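Local coordinates for protein PBP5 (Haemophilus influenzae, PDB 3A3J) that removes the C-terminal D-alanine from cell-wall peptide precursors, very probably as a serine D,D-carboxypeptidase of peptidase family S11, at residues Ala9-Leu14 with Val228-Pro233; Arg31-Ser36 with Thr206-Tyr211; Ile265-Val270 with Ser277-Ala282. All coordinates share one frame; numbering follows the deposited sequence.

Interaction 1: residues Ala9-Leu14 with Val228-Pro233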
# COMPACT_ATOMS: atom_id res chain seq x y z
N ALA A 9 -11.29 -1.95 17.70
CA ALA A 9 -11.21 -0.93 16.64
C ALA A 9 -12.48 -0.99 15.86
O ALA A 9 -13.06 -2.05 15.71
CB ALA A 9 -10.06 -1.20 15.73
N GLN A 10 -12.91 0.14 15.31
CA GLN A 10 -14.17 0.16 14.61
C GLN A 10 -14.03 -0.63 13.33
O GLN A 10 -14.96 -1.31 12.92
CB GLN A 10 -14.60 1.59 14.33
CG GLN A 10 -14.93 2.42 15.55
CD GLN A 10 -15.74 3.70 15.15
OE1 GLN A 10 -15.89 4.01 13.97
NE2 GLN A 10 -16.23 4.42 16.13
N THR A 11 -12.85 -0.59 12.73
CA THR A 11 -12.64 -1.12 11.40
C THR A 11 -11.19 -1.51 11.39
O THR A 11 -10.41 -0.87 12.09
CB THR A 11 -12.77 0.08 10.39
OG1 THR A 11 -14.14 0.32 10.08
CG2 THR A 11 -11.99 -0.08 9.22
N TYR A 12 -10.80 -2.52 10.60
CA TYR A 12 -9.43 -2.88 10.42
C TYR A 12 -9.22 -3.90 9.33
O TYR A 12 -10.14 -4.61 8.91
CB TYR A 12 -8.87 -3.45 11.72
CG TYR A 12 -9.47 -4.78 12.21
CD1 TYR A 12 -9.01 -6.02 11.75
CD2 TYR A 12 -10.44 -4.78 13.16
CE1 TYR A 12 -9.55 -7.24 12.25
CE2 TYR A 12 -10.94 -5.90 13.66
CZ TYR A 12 -10.51 -7.14 13.23
OH TYR A 12 -11.13 -8.23 13.79
N VAL A 13 -8.01 -4.03 8.87
CA VAL A 13 -7.77 -5.01 7.86
C VAL A 13 -6.33 -5.44 8.10
O VAL A 13 -5.53 -4.61 8.59
CB VAL A 13 -7.93 -4.42 6.42
CG1 VAL A 13 -6.63 -3.87 5.94
CG2 VAL A 13 -8.31 -5.49 5.46
N LEU A 14 -6.01 -6.71 7.80
CA LEU A 14 -4.63 -7.13 7.78
C LEU A 14 -4.44 -7.81 6.42
O LEU A 14 -5.34 -8.57 6.00
CB LEU A 14 -4.40 -8.21 8.86
CG LEU A 14 -2.99 -8.88 8.85
CD1 LEU A 14 -1.93 -7.78 9.18
CD2 LEU A 14 -2.82 -10.03 9.89
N VAL A 228 -4.24 -2.10 9.11
CA VAL A 228 -4.88 -0.85 9.20
C VAL A 228 -5.92 -0.99 10.30
O VAL A 228 -6.70 -1.90 10.26
CB VAL A 228 -5.61 -0.40 7.83
CG1 VAL A 228 -6.22 0.97 7.98
CG2 VAL A 228 -4.64 -0.44 6.64
N VAL A 229 -5.91 -0.08 11.28
CA VAL A 229 -6.98 -0.01 12.25
C VAL A 229 -7.58 1.42 12.26
O VAL A 229 -6.85 2.42 12.16
CB VAL A 229 -6.45 -0.40 13.70
CG1 VAL A 229 -5.79 -1.79 13.65
CG2 VAL A 229 -5.38 0.63 14.21
N MET A 230 -8.90 1.51 12.41
CA MET A 230 -9.52 2.76 12.38
C MET A 230 -10.47 2.81 13.54
O MET A 230 -10.99 1.77 13.95
CB MET A 230 -10.29 2.95 11.04
CG MET A 230 -9.35 3.18 9.93
SD MET A 230 -10.03 3.01 8.25
CE MET A 230 -9.06 4.31 7.49
N GLY A 231 -10.72 4.02 14.05
CA GLY A 231 -11.65 4.22 15.15
C GLY A 231 -11.22 3.46 16.40
O GLY A 231 -12.06 2.85 17.02
N VAL A 232 -9.92 3.51 16.75
CA VAL A 232 -9.44 2.97 18.02
C VAL A 232 -9.58 4.03 19.14
O VAL A 232 -9.24 5.21 18.91
CB VAL A 232 -7.96 2.53 17.91
CG1 VAL A 232 -7.53 1.76 19.19
CG2 VAL A 232 -7.76 1.62 16.72
N PRO A 233 -10.08 3.65 20.35
CA PRO A 233 -10.32 4.69 21.38
C PRO A 233 -9.07 5.44 21.88
O PRO A 233 -9.20 6.60 22.25
CB PRO A 233 -11.03 3.92 22.53
CG PRO A 233 -11.76 2.81 21.80
CD PRO A 233 -10.71 2.35 20.74
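T11-V13 and V228-M230 are antiparallel neighbours in the five-stranded sheet of the penicillin-binding domain, and their pairing ends in a classic beta bulge. The strand directions differ by 177°. T11 pairs with M230 and V13 with V228 as hydrogen-bonded pairs. Y12 and V229 form the non-hydrogen-bonded pair between them.

V13 N donates to V228 O (2.9 Å) and V228 N donates back to V13 O. M230 N reaches T11 O at 2.8 Å. At the bulge, Q10 and T11 both face M230. T11 N bonds to M230 O, and Q10 N makes a weak bond to the same oxygen.

The T11, V13, V228 and M230 side chains share one face, which packs partly on helix 151-164. T11 CG2, set anti to its own N, lies beside M230 SD (3.8 Å), and the two side chains lie side by side and point the same way. V13 CG1 meets V228 CG2 at 4.0 Å. The other face carries Y12 and V229, which touch L245 of helix 235-252. There Y12 CB rests against V229 CG1.

G231 turns the corner with positive phi (61°). Q10 CG lies against its carbonyl, 3.3 Å from G231 O. Just past the corner, V232 CG2 touches A9 CB at 3.8 Å.

Interaction 2: residues Arg31-Ser36 with Thr206-Tyr211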
# COMPACT_ATOMS: atom_id res chain seq x y z
N ARG A 31 -16.87 3.23 5.27
CA ARG A 31 -16.23 4.55 5.08
C ARG A 31 -15.87 5.25 6.42
O ARG A 31 -16.66 5.27 7.37
CB ARG A 31 -17.12 5.47 4.22
CG ARG A 31 -17.19 4.94 2.81
CD ARG A 31 -18.21 5.58 1.97
NE ARG A 31 -17.98 5.16 0.59
CZ ARG A 31 -18.42 5.83 -0.48
NH1 ARG A 31 -19.14 6.92 -0.31
NH2 ARG A 31 -18.15 5.40 -1.71
N GLN A 32 -14.67 5.80 6.46
CA GLN A 32 -14.11 6.38 7.64
C GLN A 32 -13.42 7.69 7.25
O GLN A 32 -12.88 7.82 6.15
CB GLN A 32 -13.03 5.44 8.20
CG GLN A 32 -13.58 4.28 8.98
CD GLN A 32 -13.89 4.69 10.38
OE1 GLN A 32 -13.23 5.54 10.93
NE2 GLN A 32 -14.89 4.10 10.95
N TYR A 33 -13.43 8.65 8.18
CA TYR A 33 -12.64 9.88 8.01
C TYR A 33 -11.17 9.54 8.05
O TYR A 33 -10.71 8.99 9.03
CB TYR A 33 -12.96 10.88 9.13
CG TYR A 33 -14.32 11.49 8.99
CD1 TYR A 33 -14.49 12.83 8.60
CD2 TYR A 33 -15.47 10.70 9.20
CE1 TYR A 33 -15.77 13.37 8.44
CE2 TYR A 33 -16.72 11.23 9.06
CZ TYR A 33 -16.86 12.57 8.70
OH TYR A 33 -18.13 13.08 8.58
N PRO A 34 -10.41 9.83 6.97
CA PRO A 34 -9.03 9.33 6.98
C PRO A 34 -8.06 10.14 7.86
O PRO A 34 -7.01 9.59 8.28
CB PRO A 34 -8.60 9.43 5.52
CG PRO A 34 -9.44 10.58 4.98
CD PRO A 34 -10.77 10.50 5.70
N ALA A 35 -8.37 11.43 8.07
CA ALA A 35 -7.59 12.25 9.01
C ALA A 35 -6.19 12.21 8.41
O ALA A 35 -6.09 12.22 7.19
CB ALA A 35 -7.62 11.68 10.38
N SER A 36 -5.11 12.21 9.20
CA SER A 36 -3.79 12.21 8.56
C SER A 36 -3.39 11.01 7.65
O SER A 36 -2.31 11.03 7.03
CB SER A 36 -2.69 12.43 9.58
OG SER A 36 -2.51 13.85 9.77
N THR A 206 -9.31 11.30 14.37
CA THR A 206 -10.40 12.19 14.05
C THR A 206 -11.41 12.09 15.17
O THR A 206 -11.67 10.99 15.66
CB THR A 206 -11.12 11.73 12.74
OG1 THR A 206 -12.40 12.37 12.66
CG2 THR A 206 -11.36 10.21 12.77
N SER A 207 -11.98 13.21 15.60
CA SER A 207 -13.09 13.17 16.55
C SER A 207 -14.29 12.41 16.06
O SER A 207 -15.19 12.16 16.88
CB SER A 207 -13.59 14.57 16.87
OG SER A 207 -12.54 15.33 17.42
N GLN A 208 -14.40 12.09 14.75
CA GLN A 208 -15.61 11.28 14.31
C GLN A 208 -15.51 9.83 14.77
O GLN A 208 -16.53 9.14 14.79
CB GLN A 208 -15.80 11.22 12.80
CG GLN A 208 -15.97 12.56 12.14
CD GLN A 208 -17.22 13.20 12.57
OE1 GLN A 208 -18.20 12.53 12.87
NE2 GLN A 208 -17.22 14.52 12.62
N ALA A 209 -14.31 9.34 15.11
CA ALA A 209 -14.25 7.87 15.32
C ALA A 209 -13.23 7.39 16.33
O ALA A 209 -13.38 6.27 16.83
CB ALA A 209 -14.03 7.15 13.99
N GLY A 210 -12.17 8.17 16.55
CA GLY A 210 -10.98 7.73 17.26
C GLY A 210 -9.68 7.90 16.50
O GLY A 210 -9.54 8.84 15.64
N TYR A 211 -8.74 6.99 16.81
CA TYR A 211 -7.36 6.97 16.34
C TYR A 211 -7.10 5.89 15.27
O TYR A 211 -7.71 4.82 15.30
CB TYR A 211 -6.41 6.70 17.51
CG TYR A 211 -6.38 7.87 18.51
CD1 TYR A 211 -5.49 8.92 18.33
CD2 TYR A 211 -7.27 7.93 19.57
CE1 TYR A 211 -5.50 10.04 19.23
CE2 TYR A 211 -7.29 9.04 20.49
CZ TYR A 211 -6.42 10.07 20.30
OH TYR A 211 -6.46 11.14 21.19
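Y33 and Q208 pack ring against side chain between the loop before helix 38-51 and the turn leading into strand 210-218. It is a CH-pi contact. Q208 CG sits over the centre of one face of the Y33 ring, 3.4 Å from the centroid and 9° off the ring normal. From there the chain bends at chi2, and the amide lies out toward the hydroxyl end of the ring. Q208 CD is 3.9 Å from Y33 CZ, and the ring and amide planes are 25° apart.

Apolar and van der Waals contacts extend the contact to either side of Y33 in the sequence. Y33 CB lies 4.0 Å from T206 CG2. A35 CB meets T206 CB at 4.2 Å. Q32 bends at chi2 (-82°), which brings OE1 to A209 CB at 3.5 Å.

The hydrogen bonds lie within the turn or lead out of the contact. T206 OG1 accepts from Q208 N at 2.9 Å, an ST turn that holds the backbone of Q208 near the ring. The same hydroxyl is hydrogen-bonded to D143 OD2. T206 O accepts from both A209 N and G210 N at a classic beta bulge.

S36, the probable acyl-ester nucleophile, follows A35. Its OG is hydrogen-bonded to NZ of K39, the probable proton acceptor, consistent with the family's SxxK motif. No hydrogen bond crosses between the segments. They meet through van der Waals contact, mostly of carbon, and the ring face, while polar groups bond within the turn or to residues around it, among them N212 on strand 210-218, bonded to P34 O.

Interaction 3: residues Ile265-Val270 with Ser277-Ala282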
# COMPACT_ATOMS: atom_id res chain seq x y z
N ILE A 265 7.05 -23.19 -17.12
CA ILE A 265 6.83 -24.25 -16.17
C ILE A 265 6.25 -25.53 -16.81
O ILE A 265 6.09 -26.54 -16.15
CB ILE A 265 5.84 -23.79 -15.07
CG1 ILE A 265 4.44 -23.70 -15.61
CG2 ILE A 265 6.21 -22.40 -14.49
CD1 ILE A 265 3.48 -23.22 -14.57
N SER A 266 5.90 -25.50 -18.08
CA SER A 266 5.17 -26.63 -18.63
C SER A 266 5.27 -26.61 -20.14
O SER A 266 5.50 -25.55 -20.74
CB SER A 266 3.71 -26.48 -18.24
OG SER A 266 3.00 -27.60 -18.64
N GLU A 267 5.06 -27.76 -20.76
CA GLU A 267 4.97 -27.84 -22.22
C GLU A 267 3.64 -28.47 -22.58
O GLU A 267 3.22 -29.48 -21.98
CB GLU A 267 6.11 -28.64 -22.83
CG GLU A 267 6.32 -28.40 -24.33
CD GLU A 267 7.25 -29.43 -24.96
OE1 GLU A 267 8.31 -29.75 -24.38
OE2 GLU A 267 6.90 -29.97 -26.04
N GLN A 268 2.95 -27.87 -23.55
CA GLN A 268 1.63 -28.35 -23.89
C GLN A 268 1.51 -28.57 -25.41
O GLN A 268 2.04 -27.76 -26.21
CB GLN A 268 0.63 -27.28 -23.47
CG GLN A 268 -0.79 -27.63 -23.74
CD GLN A 268 -1.46 -28.25 -22.54
OE1 GLN A 268 -0.80 -28.69 -21.59
NE2 GLN A 268 -2.79 -28.27 -22.56
N ARG A 269 0.81 -29.63 -25.80
CA ARG A 269 0.70 -29.99 -27.21
C ARG A 269 -0.15 -28.90 -27.88
O ARG A 269 -1.07 -28.38 -27.28
CB ARG A 269 0.06 -31.39 -27.31
CG ARG A 269 -0.64 -31.67 -28.66
CD ARG A 269 -0.76 -33.19 -29.02
NE ARG A 269 -0.08 -33.48 -30.30
CZ ARG A 269 -0.22 -34.60 -31.04
NH1 ARG A 269 -1.03 -35.58 -30.67
NH2 ARG A 269 0.46 -34.73 -32.17
N VAL A 270 0.15 -28.55 -29.11
CA VAL A 270 -0.67 -27.60 -29.89
C VAL A 270 -1.14 -28.23 -31.24
O VAL A 270 -0.36 -28.91 -31.93
CB VAL A 270 0.15 -26.35 -30.22
CG1 VAL A 270 -0.72 -25.29 -31.00
CG2 VAL A 270 0.66 -25.74 -28.93
N SER A 277 4.35 -28.28 -29.96
CA SER A 277 4.03 -27.98 -28.55
C SER A 277 4.35 -26.54 -28.25
O SER A 277 4.87 -25.81 -29.10
CB SER A 277 4.84 -28.86 -27.64
OG SER A 277 6.18 -28.47 -27.81
N VAL A 278 3.99 -26.11 -27.03
CA VAL A 278 4.21 -24.73 -26.59
C VAL A 278 4.49 -24.74 -25.09
O VAL A 278 4.02 -25.63 -24.36
CB VAL A 278 3.08 -23.74 -27.02
CG1 VAL A 278 1.83 -23.90 -26.23
CG2 VAL A 278 3.55 -22.32 -26.92
N LYS A 279 5.32 -23.78 -24.66
CA LYS A 279 5.70 -23.63 -23.28
C LYS A 279 4.66 -22.77 -22.61
O LYS A 279 4.18 -21.81 -23.21
CB LYS A 279 7.08 -22.98 -23.21
CG LYS A 279 8.18 -23.95 -23.59
CD LYS A 279 8.23 -25.09 -22.54
CE LYS A 279 9.65 -25.60 -22.26
NZ LYS A 279 9.85 -26.94 -22.87
N LEU A 280 4.29 -23.14 -21.40
CA LEU A 280 3.33 -22.38 -20.61
C LEU A 280 4.04 -21.82 -19.38
O LEU A 280 5.04 -22.38 -18.93
CB LEU A 280 2.20 -23.31 -20.15
CG LEU A 280 1.42 -24.05 -21.29
CD1 LEU A 280 0.35 -24.92 -20.72
CD2 LEU A 280 0.90 -23.07 -22.39
N GLY A 281 3.49 -20.76 -18.80
CA GLY A 281 4.02 -20.17 -17.57
C GLY A 281 3.26 -18.91 -17.27
O GLY A 281 2.05 -18.83 -17.61
N ALA A 282 3.96 -17.92 -16.67
CA ALA A 282 3.41 -16.60 -16.28
C ALA A 282 4.48 -15.52 -16.52
O ALA A 282 5.68 -15.73 -16.30
CB ALA A 282 2.93 -16.59 -14.82
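E267 and K279 face each other as a non-hydrogen-bonded pair in the beta hairpin of strands 264-271 and 277-281, in the C-terminal domain. E267 CG lies anti to its own N (chi1 -162°), and the chain runs on extended. E267 CB lies 4.0 Å from V278 O. E267 CG comes 3.5 Å from S277 OG and also lies near V278 O. E267 CD sits beside S277 OG. At the tip, E267 OE1 forms a long salt bridge with K279 NZ (3.5 Å). E267 OE2 is modelled too close to S277, so its bond to S277 OG is doubtful. K279 bends repeatedly to bring its amine back, and on the way its CD passes S266 O at 3.3 Å.

Backbone bonds run beneath this charged face. Q268 N donates to V278 O, and V278 N returns a bond to Q268 O. L280 N donates to S266 O at 2.8 Å. I265 and S266 both face L280 in a classic beta bulge. There L280 O takes a bond from I265 N at 2.8 Å and a weak one from S266 N.

S266, Q268, V278 and L280 share the other face. L280 CD1 packs on Q268 CB (3.6 Å). V270 CG2 presses on V278 CG1 at 3.5 Å, tighter than usual for carbons.

The hairpin lies within a mixed sheet. Strand 277-281 pairs with strand 329-338 on its far side, and V278 and L280 touch V338 and L336 there. Q268 packs on L304 of strand 299-304 and L309 of strand 309-310.

Interactions 1 and 2 belong to the penicillin-binding domain, with centres about 10 Å apart. They join directly: V232 O lies 2.8 Å from Y211 N, a probable backbone hydrogen bond between neighbouring strands 224-232 and 210-218. Q10 OE1 and Q32 NE2 link them through a side-chain hydrogen bond. Interaction 2 includes S36, the probable nucleophile. In interaction 1, the M230 side chain is about 11 Å from that of S36, and the V228 side chain about 9 Å from that of K202, a probable substrate-binding residue. Interaction 3 stands apart in the C-terminal domain. Its centre is about 45 Å from that of interaction 1 and about 51 Å from that of interaction 2, well away from the active site.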